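PDB 6WPX: BlEst2 from Bacillus licheniformis, which probably hydrolyses ester bonds as a lipase or esterase, and is captured here in its propeptide form, with a C-terminal domain that has autoinhibitory effects. Local coordinates for residues K201-A206 with M268-I273; W74-D79 with L262-F267; A162-D167 with G294-G299; D155-N160 with D347-G352. All coordinates share one frame; numbering follows the deposited sequence.

The four contacts form two pairs; interactions 1 and 3 lie on opposite sides of the chain's centre, their own centres about 42 Å apart. Interactions 1 and 2 lie in the alpha/beta hydrolase part, about 12 Å apart between centres, and they touch where Leu271 and Thr272 meet Tyr78. Interaction 2 uses helix 260-267 and interaction 1 the loop that follows it. Interactions 3 and 4, also about 12 Å apart between centres, use the successive helices 152-157 and 163-169. These helices meet the antiparallel sheet that contains strands 290-297, 353-360 and 377-386. Interaction 1 is nested along the chain inside the loops closed by 3 and 4. Interactions 3 and 4 fold the later beta-rich region back onto the earlier helices.

Interaction 1 of 4, residues K201-A206 with M268-I273; sequences KYFTLA and MPLLTI
Phe203 and Leu270 form the middle of this contact. The CG of Phe203 is anti to its own carbonyl carbon (chi1 -68°), which carries the ring out from the strand to Leu270. Leu270 lies over one ring face. Its CB is 4.3 Å from the centroid of the Phe203 ring, a CH-pi contact, and its carbonyl O is 3.7 Å from Phe203 CE1. The opposite face has Lys201 NZ above its rim. That nitrogen is held by a 2.9 Å hydrogen bond from Lys201 NZ to Tyr202 O and by a second bond with Thr245. The carbonyl O of Leu270 is bonded to Arg140, as is that of Ile273, so one guanidinium fixes this turn beside the ring. Ile273 reaches Phe203 obliquely, with CG2 3.9 Å from CE2. The methyl branches of Leu205 and Leu270 are packed tightly, CD1 to CD1 at 3.5 Å. With an alanine in place of Phe203, the CB and carbonyl of Leu270 would probably lose the surface they rest on, and a gap would be likely to open between Lys201 and Leu270. Strand 201-205 is a parallel strand of the mixed sheet, next to strand 138-144. The parallel strands, with helices packed against the sheet, fit the alpha/beta hydrolase fold, to whose clan the protein's PGAP1-like domain belongs.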
loop_
_atom_site.group_PDB
_atom_site.type_symbol
_atom_site.label_atom_id
_atom_site.label_comp_id
_atom_site.label_asym_id
_atom_site.label_seq_id
_atom_site.Cartn_x
_atom_site.Cartn_y
_atom_site.Cartn_z
ATOM N N LYS A 201 -20.683 10.954 8.280
ATOM C CA LYS A 201 -20.526 11.042 6.824
ATOM C C LYS A 201 -19.035 10.947 6.503
ATOM O O LYS A 201 -18.246 11.572 7.133
ATOM C CB LYS A 201 -21.088 12.356 6.290
ATOM C CG LYS A 201 -21.057 12.438 4.778
ATOM C CD LYS A 201 -21.996 11.455 4.108
ATOM C CE LYS A 201 -21.768 11.286 2.614
ATOM N NZ LYS A 201 -20.523 11.917 2.150
ATOM N N TYR A 202 -18.735 10.191 5.479
ATOM C CA TYR A 202 -17.386 9.945 4.949
ATOM C C TYR A 202 -17.216 10.460 3.547
ATOM O O TYR A 202 -18.124 10.348 2.718
ATOM C CB TYR A 202 -17.042 8.444 4.963
ATOM C CG TYR A 202 -16.888 7.902 6.358
ATOM C CD1 TYR A 202 -15.663 7.948 7.011
ATOM C CD2 TYR A 202 -17.979 7.378 7.048
ATOM C CE1 TYR A 202 -15.532 7.517 8.329
ATOM C CE2 TYR A 202 -17.857 6.922 8.355
ATOM C CZ TYR A 202 -16.630 6.985 8.990
ATOM O OH TYR A 202 -16.508 6.529 10.272
ATOM N N PHE A 203 -16.020 11.004 3.290
ATOM C CA PHE A 203 -15.566 11.496 1.990
ATOM C C PHE A 203 -14.196 10.927 1.756
ATOM O O PHE A 203 -13.366 10.910 2.670
ATOM C CB PHE A 203 -15.456 13.022 1.969
ATOM C CG PHE A 203 -16.762 13.755 2.065
ATOM C CD1 PHE A 203 -17.358 13.983 3.296
ATOM C CD2 PHE A 203 -17.394 14.237 0.920
ATOM C CE1 PHE A 203 -18.569 14.682 3.383
ATOM C CE2 PHE A 203 -18.593 14.941 1.010
ATOM C CZ PHE A 203 -19.174 15.156 2.239
ATOM N N THR A 204 -13.929 10.504 0.536
ATOM C CA THR A 204 -12.590 9.996 0.224
ATOM C C THR A 204 -12.026 10.735 -0.945
ATOM O O THR A 204 -12.745 11.056 -1.892
ATOM C CB THR A 204 -12.555 8.474 -0.032
ATOM O OG1 THR A 204 -13.172 8.197 -1.280
ATOM C CG2 THR A 204 -13.190 7.638 1.102
ATOM N N LEU A 205 -10.747 11.028 -0.860
ATOM C CA LEU A 205 -9.964 11.610 -1.942
ATOM C C LEU A 205 -8.898 10.575 -2.258
ATOM O O LEU A 205 -8.422 9.868 -1.359
ATOM C CB LEU A 205 -9.290 12.936 -1.554
ATOM C CG LEU A 205 -10.077 14.214 -1.901
ATOM C CD1 LEU A 205 -11.325 14.321 -1.032
ATOM C CD2 LEU A 205 -9.198 15.465 -1.685
ATOM N N ALA A 206 -8.550 10.469 -3.528
ATOM C CA ALA A 206 -7.491 9.559 -3.965
ATOM C C ALA A 206 -6.750 10.205 -5.111
ATOM O O ALA A 206 -7.332 10.994 -5.860
ATOM C CB ALA A 206 -8.079 8.218 -4.395
ATOM N N MET A 268 -12.143 21.688 0.638
ATOM C CA MET A 268 -12.860 22.773 1.346
ATOM C C MET A 268 -14.400 22.686 1.160
ATOM O O MET A 268 -15.094 22.715 2.180
ATOM C CB MET A 268 -12.327 24.154 1.043
ATOM C CG MET A 268 -13.000 25.254 1.903
ATOM S SD MET A 268 -12.387 26.900 1.571
ATOM C CE MET A 268 -12.958 27.150 -0.132
ATOM N N PRO A 269 -14.955 22.474 -0.057
ATOM C CA PRO A 269 -16.423 22.286 -0.155
ATOM C C PRO A 269 -16.886 21.026 0.594
ATOM O O PRO A 269 -17.995 21.002 1.103
ATOM C CB PRO A 269 -16.681 22.122 -1.666
ATOM C CG PRO A 269 -15.395 21.861 -2.257
ATOM C CD PRO A 269 -14.324 22.434 -1.394
ATOM N N LEU A 270 -16.035 20.005 0.677
ATOM C CA LEU A 270 -16.343 18.733 1.359
ATOM C C LEU A 270 -16.396 18.906 2.872
ATOM O O LEU A 270 -16.920 18.044 3.569
ATOM C CB LEU A 270 -15.339 17.606 0.980
ATOM C CG LEU A 270 -15.109 17.353 -0.510
ATOM C CD1 LEU A 270 -14.320 16.081 -0.719
ATOM C CD2 LEU A 270 -16.410 17.289 -1.304
ATOM N N LEU A 271 -15.889 20.039 3.381
ATOM C CA LEU A 271 -15.954 20.312 4.808
ATOM C C LEU A 271 -17.385 20.652 5.219
ATOM O O LEU A 271 -17.711 20.476 6.379
ATOM C CB LEU A 271 -15.013 21.486 5.204
ATOM C CG LEU A 271 -13.515 21.301 4.934
ATOM C CD1 LEU A 271 -12.771 22.638 5.091
ATOM C CD2 LEU A 271 -12.910 20.238 5.832
ATOM N N THR A 272 -18.228 21.143 4.286
ATOM C CA THR A 272 -19.583 21.617 4.634
ATOM C C THR A 272 -20.738 20.999 3.850
ATOM O O THR A 272 -21.848 20.953 4.372
ATOM C CB THR A 272 -19.646 23.151 4.487
ATOM O OG1 THR A 272 -19.399 23.518 3.105
ATOM C CG2 THR A 272 -18.670 23.867 5.418
ATOM N N ILE A 273 -20.504 20.606 2.588
ATOM C CA ILE A 273 -21.532 20.095 1.683
ATOM C C ILE A 273 -22.281 18.866 2.225
ATOM O O ILE A 273 -21.693 18.064 2.953
ATOM C CB ILE A 273 -20.869 19.801 0.296
ATOM C CG1 ILE A 273 -21.881 19.842 -0.847
ATOM C CG2 ILE A 273 -20.043 18.492 0.288
ATOM C CD1 ILE A 273 -21.225 19.538 -2.308
#

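Interaction 2 of 4, residues W74-D79 with L262-F267; sequences WKNGYD and LTFPVF
Phe264 holds CG anti to its backbone N (chi1 -172°), and Asn76 holds CG anti to its carbonyl carbon (chi1 -75°); these torsions bring the amide up to the ring. Asn76 follows helix 69-75, which ends in a Schellman motif. Gly77 is its C-prime residue, with positive phi, and its N bonds to Trp74 O at 2.9 Å. The N of Tyr78 reaches back to the carbonyl one residue before Trp74. This helix end belongs to the alpha/beta hydrolase part, and Asp79 leads on to strand 80-83.

The amide of Asn76 and the ring of Phe264 run past each other in opposite directions, their planes 15° apart. Asn76 ND2 is 3.6 Å from Phe264 CE1, and Asn76 CB is 3.7 Å from the same carbon. The approach is oblique, with no hydrogen bond across it. The polar need of ND2 is met by Gln72 O, one turn back in the helix, and this bond also fixes the rotation of the amide. Tyr78 comes in at the edge of the Phe264 ring, near its plane, with Tyr78 CD1 4.0 Å from Phe264 CZ. Leu271 and Thr272 also pack on Tyr78. Ile50, Met69 and Gln72 are further neighbours of Phe264, so its ring is buried among strand 50-53, helix 69-75 and the turn after it. Helix 260-267 is kinked at Pro265, whose N has no hydrogen to give. Past the kink, Phe267 N bonds to Thr263 O at 2.9 Å, and the Phe267 ring has Phe264 CA 3.7 Å above its plane, offset toward the rim.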
loop_
_atom_site.group_PDB
_atom_site.type_symbol
_atom_site.label_atom_id
_atom_site.label_comp_id
_atom_site.label_asym_id
_atom_site.label_seq_id
_atom_site.Cartn_x
_atom_site.Cartn_y
_atom_site.Cartn_z
ATOM N N TRP A 74 -6.476 28.159 8.382
ATOM C CA TRP A 74 -6.635 29.459 9.028
ATOM C C TRP A 74 -7.102 30.544 8.059
ATOM O O TRP A 74 -8.092 31.225 8.354
ATOM C CB TRP A 74 -5.342 29.880 9.740
ATOM C CG TRP A 74 -5.459 31.198 10.458
ATOM C CD1 TRP A 74 -5.920 31.396 11.720
ATOM C CD2 TRP A 74 -5.207 32.494 9.916
ATOM N NE1 TRP A 74 -5.933 32.737 12.017
ATOM C CE2 TRP A 74 -5.488 33.436 10.931
ATOM C CE3 TRP A 74 -4.735 32.958 8.671
ATOM C CZ2 TRP A 74 -5.333 34.817 10.739
ATOM C CZ3 TRP A 74 -4.608 34.323 8.476
ATOM C CH2 TRP A 74 -4.875 35.236 9.509
ATOM N N LYS A 75 -6.425 30.708 6.898
ATOM C CA LYS A 75 -6.780 31.787 5.962
ATOM C C LYS A 75 -8.184 31.622 5.355
ATOM O O LYS A 75 -8.754 32.582 4.872
ATOM C CB LYS A 75 -5.705 31.983 4.875
ATOM C CG LYS A 75 -5.746 31.008 3.716
ATOM C CD LYS A 75 -4.594 31.322 2.801
ATOM C CE LYS A 75 -4.379 30.319 1.702
ATOM N NZ LYS A 75 -3.211 30.741 0.868
ATOM N N ASN A 76 -8.728 30.417 5.410
ATOM C CA ASN A 76 -10.057 30.119 4.906
ATOM C C ASN A 76 -11.100 30.100 6.018
ATOM O O ASN A 76 -12.232 29.683 5.790
ATOM C CB ASN A 76 -10.052 28.846 4.075
ATOM C CG ASN A 76 -9.441 29.053 2.691
ATOM O OD1 ASN A 76 -10.001 29.749 1.861
ATOM N ND2 ASN A 76 -8.244 28.524 2.437
ATOM N N GLY A 77 -10.710 30.566 7.209
ATOM C CA GLY A 77 -11.598 30.738 8.357
ATOM C C GLY A 77 -11.855 29.505 9.193
ATOM O O GLY A 77 -12.830 29.468 9.951
ATOM N N TYR A 78 -10.964 28.506 9.084
ATOM C CA TYR A 78 -11.087 27.281 9.841
ATOM C C TYR A 78 -10.109 27.202 10.979
ATOM O O TYR A 78 -8.901 27.370 10.793
ATOM C CB TYR A 78 -10.916 26.029 8.954
ATOM C CG TYR A 78 -12.148 25.693 8.153
ATOM C CD1 TYR A 78 -12.412 26.334 6.950
ATOM C CD2 TYR A 78 -13.088 24.788 8.632
ATOM C CE1 TYR A 78 -13.571 26.063 6.227
ATOM C CE2 TYR A 78 -14.253 24.509 7.917
ATOM C CZ TYR A 78 -14.488 25.149 6.714
ATOM O OH TYR A 78 -15.644 24.916 6.011
ATOM N N ASP A 79 -10.626 26.898 12.154
ATOM C CA ASP A 79 -9.770 26.573 13.291
ATOM C C ASP A 79 -9.325 25.143 13.042
ATOM O O ASP A 79 -9.953 24.422 12.246
ATOM C CB ASP A 79 -10.499 26.707 14.619
ATOM C CG ASP A 79 -10.520 28.141 15.081
ATOM O OD1 ASP A 79 -9.418 28.763 15.175
ATOM O OD2 ASP A 79 -11.622 28.646 15.345
ATOM N N LEU A 262 -2.471 22.553 -2.658
ATOM C CA LEU A 262 -3.020 21.692 -3.680
ATOM C C LEU A 262 -4.395 21.132 -3.308
ATOM O O LEU A 262 -5.299 21.178 -4.132
ATOM C CB LEU A 262 -2.048 20.526 -4.008
ATOM C CG LEU A 262 -0.644 20.893 -4.596
ATOM C CD1 LEU A 262 0.166 19.619 -4.893
ATOM C CD2 LEU A 262 -0.765 21.721 -5.895
ATOM N N THR A 263 -4.555 20.588 -2.102
ATOM C CA THR A 263 -5.804 19.878 -1.778
ATOM C C THR A 263 -6.736 20.569 -0.796
ATOM O O THR A 263 -7.929 20.259 -0.849
ATOM C CB THR A 263 -5.528 18.455 -1.322
ATOM O OG1 THR A 263 -4.646 18.494 -0.203
ATOM C CG2 THR A 263 -4.959 17.588 -2.459
ATOM N N PHE A 264 -6.253 21.495 0.064
ATOM C CA PHE A 264 -7.213 22.183 0.924
ATOM C C PHE A 264 -8.340 22.838 0.088
ATOM O O PHE A 264 -9.502 22.627 0.446
ATOM C CB PHE A 264 -6.576 23.234 1.858
ATOM C CG PHE A 264 -7.578 23.772 2.849
ATOM C CD1 PHE A 264 -8.408 24.842 2.513
ATOM C CD2 PHE A 264 -7.720 23.185 4.109
ATOM C CE1 PHE A 264 -9.399 25.284 3.395
ATOM C CE2 PHE A 264 -8.708 23.632 4.995
ATOM C CZ PHE A 264 -9.535 24.694 4.631
ATOM N N PRO A 265 -8.073 23.608 -0.998
ATOM C CA PRO A 265 -9.196 24.195 -1.758
ATOM C C PRO A 265 -10.129 23.127 -2.351
ATOM O O PRO A 265 -11.332 23.382 -2.509
ATOM C CB PRO A 265 -8.489 24.985 -2.874
ATOM C CG PRO A 265 -7.111 25.159 -2.444
ATOM C CD PRO A 265 -6.773 23.979 -1.620
ATOM N N VAL A 266 -9.575 21.906 -2.632
ATOM C CA VAL A 266 -10.317 20.791 -3.213
ATOM C C VAL A 266 -11.264 20.174 -2.181
ATOM O O VAL A 266 -12.429 19.981 -2.488
ATOM C CB VAL A 266 -9.405 19.724 -3.891
ATOM C CG1 VAL A 266 -10.259 18.578 -4.475
ATOM C CG2 VAL A 266 -8.528 20.363 -4.978
ATOM N N PHE A 267 -10.791 19.883 -0.967
ATOM C CA PHE A 267 -11.714 19.318 0.019
ATOM C C PHE A 267 -12.467 20.393 0.800
ATOM O O PHE A 267 -13.367 20.042 1.536
ATOM C CB PHE A 267 -11.033 18.282 0.942
ATOM C CG PHE A 267 -9.905 18.762 1.825
ATOM C CD1 PHE A 267 -10.163 19.549 2.948
ATOM C CD2 PHE A 267 -8.589 18.344 1.594
ATOM C CE1 PHE A 267 -9.121 19.975 3.775
ATOM C CE2 PHE A 267 -7.551 18.770 2.428
ATOM C CZ PHE A 267 -7.824 19.572 3.514
#

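Interaction 3 of 4, residues A162-D167 with G294-G299; sequences AGWLAD and GGENHG
Trp164 lies with one face of its indole over Gly295 CA and Glu296 N, with Gly294 meeting the ring obliquely. Its CG is anti to the carbonyl carbon (chi1 -58°), which directs the ring from the helix to the strand. Gly295 CA is 3.8 Å from the centroid of the six-membered ring, a CH-pi contact. The Gly295 N is 3.4 Å from Trp164 CE3. Nearer the helix, Gly295 O is 3.4 Å from Trp164 CB. A CB on Gly294 would point toward the helix and come near Trp164 CE3. At Gly295 the need for glycine is a matter of its own backbone angles.

Strand 290-297 is an outermost strand of an antiparallel five-stranded sheet, bonded to strand 377-386. Helix 163-169 packs on the sheet over these two strands, and the axes of helix 163-167 and strand 294-297 are 67° apart. The next strand shares in the contact: Ala378 touches Trp164, and Leu380 touches Ala162 and Leu165.

Glu296 meets the pyrrole side of the indole. Its chain is extended beyond CG and crosses Trp164 at about a right angle, with ring and carboxylate planes 59° apart. Glu296 CD is 3.6 Å from Trp164 CD1. A water joins the same two residues, donating to Trp164 O at 2.8 Å and to Glu296 OE2 at 3.2 Å. Past the contact, the strand leaves through an Asx turn, in which Asn297 OD1 accepts from Gly299 N at 3.0 Å. The ND2 of Asn297 is bonded to Glu377 and to Ser371 O.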
loop_
_atom_site.group_PDB
_atom_site.type_symbol
_atom_site.label_atom_id
_atom_site.label_comp_id
_atom_site.label_asym_id
_atom_site.label_seq_id
_atom_site.Cartn_x
_atom_site.Cartn_y
_atom_site.Cartn_z
ATOM N N ALA A 162 10.281 -11.000 0.436
ATOM C CA ALA A 162 10.595 -9.718 1.088
ATOM C C ALA A 162 11.119 -9.863 2.515
ATOM O O ALA A 162 11.451 -8.856 3.123
ATOM C CB ALA A 162 9.349 -8.836 1.099
ATOM N N GLY A 163 11.179 -11.097 3.028
ATOM C CA GLY A 163 11.593 -11.425 4.390
ATOM C C GLY A 163 12.894 -10.800 4.847
ATOM O O GLY A 163 12.945 -10.137 5.895
ATOM N N TRP A 164 13.955 -11.000 4.057
ATOM C CA TRP A 164 15.287 -10.488 4.364
ATOM C C TRP A 164 15.333 -8.966 4.383
ATOM O O TRP A 164 15.847 -8.389 5.336
ATOM C CB TRP A 164 16.321 -11.073 3.404
ATOM C CG TRP A 164 16.380 -12.575 3.434
ATOM C CD1 TRP A 164 17.156 -13.348 4.244
ATOM C CD2 TRP A 164 15.608 -13.482 2.635
ATOM N NE1 TRP A 164 16.954 -14.682 3.964
ATOM C CE2 TRP A 164 15.997 -14.793 2.993
ATOM C CE3 TRP A 164 14.613 -13.316 1.657
ATOM C CZ2 TRP A 164 15.428 -15.930 2.407
ATOM C CZ3 TRP A 164 14.052 -14.444 1.074
ATOM C CH2 TRP A 164 14.466 -15.730 1.440
ATOM N N LEU A 165 14.734 -8.309 3.377
ATOM C CA LEU A 165 14.707 -6.854 3.330
ATOM C C LEU A 165 13.826 -6.230 4.412
ATOM O O LEU A 165 14.258 -5.281 5.067
ATOM C CB LEU A 165 14.301 -6.326 1.934
ATOM C CG LEU A 165 14.293 -4.819 1.773
ATOM C CD1 LEU A 165 15.708 -4.233 1.919
ATOM C CD2 LEU A 165 13.653 -4.419 0.436
ATOM N N ALA A 166 12.596 -6.747 4.586
ATOM C CA ALA A 166 11.662 -6.236 5.585
ATOM C C ALA A 166 12.252 -6.267 7.001
ATOM O O ALA A 166 12.046 -5.320 7.761
ATOM C CB ALA A 166 10.362 -7.008 5.537
ATOM N N ASP A 167 13.028 -7.301 7.319
ATOM C CA ASP A 167 13.664 -7.443 8.624
ATOM C C ASP A 167 14.652 -6.287 8.944
ATOM O O ASP A 167 14.359 -5.511 9.868
ATOM C CB ASP A 167 14.308 -8.833 8.773
ATOM C CG ASP A 167 13.311 -9.970 9.018
ATOM O OD1 ASP A 167 12.095 -9.684 9.147
ATOM O OD2 ASP A 167 13.745 -11.146 9.063
ATOM N N GLY A 294 14.059 -12.574 -3.666
ATOM C CA GLY A 294 14.601 -11.898 -2.503
ATOM C C GLY A 294 15.677 -12.742 -1.866
ATOM O O GLY A 294 15.824 -13.919 -2.180
ATOM N N GLY A 295 16.418 -12.151 -0.955
ATOM C CA GLY A 295 17.489 -12.870 -0.280
ATOM C C GLY A 295 18.473 -11.901 0.309
ATOM O O GLY A 295 18.147 -10.737 0.554
ATOM N N GLU A 296 19.676 -12.376 0.505
ATOM C CA GLU A 296 20.788 -11.612 1.024
ATOM C C GLU A 296 21.927 -11.767 0.050
ATOM O O GLU A 296 22.026 -12.790 -0.647
ATOM C CB GLU A 296 21.195 -12.134 2.407
ATOM C CG GLU A 296 20.262 -11.628 3.500
ATOM C CD GLU A 296 20.468 -12.201 4.894
ATOM O OE1 GLU A 296 21.135 -13.252 5.030
ATOM O OE2 GLU A 296 19.936 -11.602 5.854
ATOM N N ASN A 297 22.759 -10.727 -0.033
ATOM C CA ASN A 297 23.906 -10.711 -0.912
ATOM C C ASN A 297 25.093 -10.113 -0.167
ATOM O O ASN A 297 25.034 -8.976 0.302
ATOM C CB ASN A 297 23.581 -9.902 -2.169
ATOM C CG ASN A 297 24.739 -9.727 -3.118
ATOM O OD1 ASN A 297 25.637 -10.564 -3.198
ATOM N ND2 ASN A 297 24.714 -8.655 -3.887
ATOM N N HIS A 298 26.172 -10.883 -0.063
ATOM C CA HIS A 298 27.396 -10.454 0.614
ATOM C C HIS A 298 28.501 -10.078 -0.390
ATOM O O HIS A 298 29.592 -9.706 0.030
ATOM C CB HIS A 298 27.883 -11.554 1.570
ATOM C CG HIS A 298 26.977 -11.768 2.742
ATOM N ND1 HIS A 298 25.791 -12.471 2.614
ATOM C CD2 HIS A 298 27.113 -11.368 4.027
ATOM C CE1 HIS A 298 25.252 -12.481 3.821
ATOM N NE2 HIS A 298 26.016 -11.839 4.705
ATOM N N GLY A 299 28.210 -10.183 -1.688
ATOM C CA GLY A 299 29.158 -9.847 -2.744
ATOM C C GLY A 299 28.467 -9.703 -4.079
ATOM O O GLY A 299 27.888 -8.657 -4.379
HETATM O O HOH W 1 18.179 -9.109 6.652
#

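Interaction 4 of 4, residues D155-N160 with D347-G352; sequences DLAYSN and DVFEGG
The C-terminal end of helix 152-157 packs, through Leu156 and Ala157, on the loop that leads into strand 353-360. Leu156 has CG anti to its backbone N (chi1 175°), which brings CD2 to the end of the Phe349 ring, 3.7 Å from CZ. The two side chains cross at about a right angle. Ala157 comes to the same ring end obliquely, with CA 3.7 Å from Phe349 CZ. Its CB also touches Val348 CG1 at 3.6 Å.

Phe349 begins a type II beta turn that ends at Gly352, and Gly351 takes the position with positive phi. The carbonyl O of Phe349 is held by Thr345 OG1. The contact thus joins a helix of the alpha/beta hydrolase part to a turn of the antiparallel sheet. Leu380 of strand 377-386 touches both Leu156 and Phe349. An alanine in place of Leu156 would probably take away the CD2 contact on Phe349 CZ and open a gap toward Leu380 and Ile382. Just past the helix, Ser159 grips Leu156 O twice: through Ser159 N at 3.0 Å, and through Ser159 OG at 2.7 Å, in the carbonyl plane and on a lone pair.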
loop_
_atom_site.group_PDB
_atom_site.type_symbol
_atom_site.label_atom_id
_atom_site.label_comp_id
_atom_site.label_asym_id
_atom_site.label_seq_id
_atom_site.Cartn_x
_atom_site.Cartn_y
_atom_site.Cartn_z
ATOM N N ASP A 155 1.294 -6.060 1.569
ATOM C CA ASP A 155 1.220 -7.498 1.276
ATOM C C ASP A 155 2.573 -7.974 0.810
ATOM O O ASP A 155 3.023 -9.042 1.228
ATOM C CB ASP A 155 0.199 -7.808 0.182
ATOM C CG ASP A 155 -1.211 -7.497 0.582
ATOM O OD1 ASP A 155 -1.441 -7.217 1.774
ATOM O OD2 ASP A 155 -2.101 -7.580 -0.285
ATOM N N LEU A 156 3.221 -7.167 -0.047
ATOM C CA LEU A 156 4.558 -7.439 -0.565
ATOM C C LEU A 156 5.581 -7.497 0.560
ATOM O O LEU A 156 6.341 -8.468 0.619
ATOM C CB LEU A 156 4.974 -6.413 -1.651
ATOM C CG LEU A 156 6.407 -6.518 -2.181
ATOM C CD1 LEU A 156 6.641 -7.842 -2.946
ATOM C CD2 LEU A 156 6.746 -5.313 -3.083
ATOM N N ALA A 157 5.596 -6.483 1.454
ATOM C CA ALA A 157 6.519 -6.397 2.595
ATOM C C ALA A 157 6.452 -7.625 3.524
ATOM O O ALA A 157 7.451 -7.982 4.141
ATOM C CB ALA A 157 6.220 -5.151 3.409
ATOM N N TYR A 158 5.262 -8.207 3.682
ATOM C CA TYR A 158 5.032 -9.356 4.547
ATOM C C TYR A 158 5.166 -10.704 3.825
ATOM O O TYR A 158 4.956 -11.751 4.433
ATOM C CB TYR A 158 3.667 -9.217 5.235
ATOM C CG TYR A 158 3.779 -8.331 6.444
ATOM C CD1 TYR A 158 3.798 -6.942 6.314
ATOM C CD2 TYR A 158 3.979 -8.874 7.716
ATOM C CE1 TYR A 158 3.982 -6.115 7.420
ATOM C CE2 TYR A 158 4.179 -8.052 8.828
ATOM C CZ TYR A 158 4.171 -6.674 8.672
ATOM O OH TYR A 158 4.342 -5.863 9.756
ATOM N N SER A 159 5.559 -10.686 2.559
ATOM C CA SER A 159 5.676 -11.918 1.764
ATOM C C SER A 159 7.022 -12.598 1.930
ATOM O O SER A 159 7.963 -11.993 2.444
ATOM C CB SER A 159 5.349 -11.653 0.297
ATOM O OG SER A 159 6.415 -10.961 -0.336
ATOM N N ASN A 160 7.095 -13.886 1.563
ATOM C CA ASN A 160 8.312 -14.679 1.704
ATOM C C ASN A 160 9.544 -14.049 1.084
ATOM O O ASN A 160 10.548 -13.954 1.764
ATOM C CB ASN A 160 8.100 -16.109 1.161
ATOM C CG ASN A 160 7.242 -16.924 2.084
ATOM O OD1 ASN A 160 6.048 -16.671 2.218
ATOM N ND2 ASN A 160 7.833 -17.885 2.769
ATOM N N ASP A 347 6.908 5.035 2.243
ATOM C CA ASP A 347 5.781 4.418 2.995
ATOM C C ASP A 347 6.215 3.090 3.634
ATOM O O ASP A 347 7.145 3.071 4.426
ATOM C CB ASP A 347 4.459 4.409 2.196
ATOM C CG ASP A 347 4.382 3.715 0.820
ATOM O OD1 ASP A 347 4.721 4.350 -0.185
ATOM O OD2 ASP A 347 3.967 2.544 0.773
ATOM N N VAL A 348 5.486 2.039 3.307
ATOM C CA VAL A 348 5.704 0.644 3.748
ATOM C C VAL A 348 7.178 0.268 3.621
ATOM O O VAL A 348 7.629 -0.431 4.492
ATOM C CB VAL A 348 4.771 -0.257 2.937
ATOM C CG1 VAL A 348 5.210 -1.697 2.946
ATOM C CG2 VAL A 348 3.352 -0.097 3.429
ATOM N N PHE A 349 7.871 0.728 2.575
ATOM C CA PHE A 349 9.285 0.384 2.438
ATOM C C PHE A 349 10.210 1.555 2.837
ATOM O O PHE A 349 11.395 1.530 2.497
ATOM C CB PHE A 349 9.603 -0.127 1.012
ATOM C CG PHE A 349 9.095 -1.520 0.711
ATOM C CD1 PHE A 349 7.826 -1.718 0.186
ATOM C CD2 PHE A 349 9.890 -2.629 0.946
ATOM C CE1 PHE A 349 7.359 -3.013 -0.089
ATOM C CE2 PHE A 349 9.420 -3.925 0.675
ATOM C CZ PHE A 349 8.167 -4.106 0.147
ATOM N N GLU A 350 9.709 2.547 3.599
ATOM C CA GLU A 350 10.545 3.657 4.072
ATOM C C GLU A 350 11.855 3.132 4.717
ATOM O O GLU A 350 11.832 2.144 5.467
ATOM C CB GLU A 350 9.770 4.508 5.091
ATOM C CG GLU A 350 10.517 5.717 5.624
ATOM C CD GLU A 350 9.626 6.672 6.380
ATOM O OE1 GLU A 350 9.219 7.689 5.779
ATOM O OE2 GLU A 350 9.264 6.367 7.540
ATOM N N GLY A 351 12.973 3.775 4.386
ATOM C CA GLY A 351 14.275 3.420 4.939
ATOM C C GLY A 351 15.202 2.668 4.006
ATOM O O GLY A 351 16.370 2.484 4.325
ATOM N N GLY A 352 14.689 2.220 2.868
ATOM C CA GLY A 352 15.475 1.483 1.890
ATOM C C GLY A 352 15.731 2.264 0.620
ATOM O O GLY A 352 15.438 3.465 0.540
#